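PDB 2PFX: uncharacterized peroxidase-related protein from Silicibacter sp., which is of unknown function but, as a peroxidase-related member of the AhpD-like clan, probably takes part in redox chemistry. Local coordinates for residues Q24-F27 and E28-E32. Residues are numbered along the deposited sequence; the frame is centred on the assembly and turned at random.
Sequences QKYF and EICQE
Glu28 runs back along the helix, extended beyond CG, toward Gln24 one turn earlier, and the two side chains cross at about a right angle. Glu28 CB lies 3.4 Å from Lys25 O. CG stands beside the backbone N (chi1 -76°), which sends the rest of the chain toward the preceding turn, and from there CG and CD pass close to the carbonyl oxygen of Gln24. At the carboxylate the two oxygens part: Glu28 OE1 lies 3.5 Å from Lys25 CA, while Glu28 OE2 accepts a hydrogen bond from Gln24 NE2 at 3.0 Å. That bond is bent, with an N-H...O angle of 142°, and the donor meets OE2 from above the carboxylate plane, the amide and carboxylate planes being 42° apart. Gln24 leaves with CG anti to its N and then turns, which carries NE2 to the carboxylate. The pair spans i to i+4 within helix 21-34, whose backbone supplies the same spacing: Glu28 N donates to Gln24 O, and Cys30 N to Tyr26 O at 3.0 Å. Cys30 SG sits over one face of the Tyr26 ring, 3.9 Å from the centroid and displaced toward the rim, a sulfur-aromatic contact whose closest ring atom is Tyr26 CE2 at 3.7 Å. Leu41 of helix 39-44 touches Tyr26, Phe27 and Cys30, packing that helix against this side. A tetraethylene glycol molecule, probably picked up from the crystallisation medium, lies beside the Tyr26 side chain.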
# COMPACT_ATOMS: atom_id res chain seq x y z
N GLN A 24 5.81 -41.47 16.00
CA GLN A 24 6.26 -41.51 17.38
C GLN A 24 7.78 -41.54 17.51
O GLN A 24 8.35 -40.80 18.30
CB GLN A 24 5.68 -42.76 18.08
CG GLN A 24 6.14 -42.87 19.54
CD GLN A 24 5.82 -41.56 20.27
OE1 GLN A 24 4.65 -41.21 20.32
NE2 GLN A 24 6.85 -40.90 20.77
N LYS A 25 8.38 -42.44 16.75
CA LYS A 25 9.83 -42.59 16.68
C LYS A 25 10.51 -41.30 16.23
O LYS A 25 11.52 -40.84 16.78
CB LYS A 25 10.20 -43.71 15.71
CG LYS A 25 10.31 -45.09 16.31
CD LYS A 25 10.43 -46.16 15.25
CE LYS A 25 11.78 -46.03 14.54
NZ LYS A 25 11.98 -47.14 13.57
N TYR A 26 9.94 -40.68 15.21
CA TYR A 26 10.50 -39.46 14.64
C TYR A 26 10.48 -38.37 15.69
O TYR A 26 11.39 -37.59 15.92
CB TYR A 26 9.71 -39.05 13.39
CG TYR A 26 10.18 -37.74 12.79
CD1 TYR A 26 11.45 -37.62 12.23
CD2 TYR A 26 9.35 -36.63 12.77
CE1 TYR A 26 11.88 -36.43 11.67
CE2 TYR A 26 9.77 -35.43 12.23
CZ TYR A 26 11.03 -35.34 11.68
OH TYR A 26 11.43 -34.14 11.14
N PHE A 27 9.37 -38.31 16.39
CA PHE A 27 9.24 -37.29 17.42
C PHE A 27 10.19 -37.54 18.57
O PHE A 27 10.64 -36.59 19.20
CB PHE A 27 7.78 -37.25 17.88
CG PHE A 27 6.86 -36.48 16.93
CD1 PHE A 27 7.26 -35.99 15.71
CD2 PHE A 27 5.55 -36.28 17.33
CE1 PHE A 27 6.41 -35.30 14.88
CE2 PHE A 27 4.68 -35.57 16.52
CZ PHE A 27 5.12 -35.08 15.31
N GLU A 28 10.50 -38.80 18.85
CA GLU A 28 11.51 -39.03 19.89
C GLU A 28 12.85 -38.45 19.48
O GLU A 28 13.64 -37.90 20.25
CB GLU A 28 11.59 -40.54 20.16
CG GLU A 28 10.41 -41.03 20.98
CD GLU A 28 10.05 -42.47 20.76
OE1 GLU A 28 10.75 -43.18 20.02
OE2 GLU A 28 9.04 -42.87 21.38
N ILE A 29 13.10 -38.61 18.18
CA ILE A 29 14.36 -38.11 17.65
C ILE A 29 14.43 -36.60 17.71
O ILE A 29 15.43 -35.99 18.12
CB ILE A 29 14.53 -38.67 16.22
CG1 ILE A 29 14.74 -40.16 16.09
CG2 ILE A 29 15.66 -37.92 15.54
CD1 ILE A 29 16.07 -40.81 16.32
N CYS A 30 13.37 -35.89 17.33
CA CYS A 30 13.33 -34.43 17.40
C CYS A 30 13.60 -33.94 18.82
O CYS A 30 14.35 -33.02 19.11
CB CYS A 30 11.95 -33.89 16.95
SG CYS A 30 11.46 -34.18 15.24
N GLN A 31 12.90 -34.58 19.76
CA GLN A 31 12.98 -34.23 21.18
C GLN A 31 14.41 -34.29 21.64
O GLN A 31 14.91 -33.45 22.38
CB GLN A 31 12.15 -35.21 21.99
CG GLN A 31 12.03 -35.05 23.48
CD GLN A 31 11.74 -33.66 23.98
OE1 GLN A 31 12.67 -33.09 24.54
NE2 GLN A 31 10.54 -33.12 23.84
N GLU A 32 15.07 -35.34 21.16
CA GLU A 32 16.48 -35.53 21.48
C GLU A 32 17.33 -34.45 20.81
O GLU A 32 18.21 -33.86 21.45
CB GLU A 32 16.82 -36.96 21.05
CG GLU A 32 18.20 -37.54 21.13
CD GLU A 32 18.90 -37.43 22.48
OE1 GLU A 32 18.20 -37.67 23.48
OE2 GLU A 32 20.08 -37.05 22.52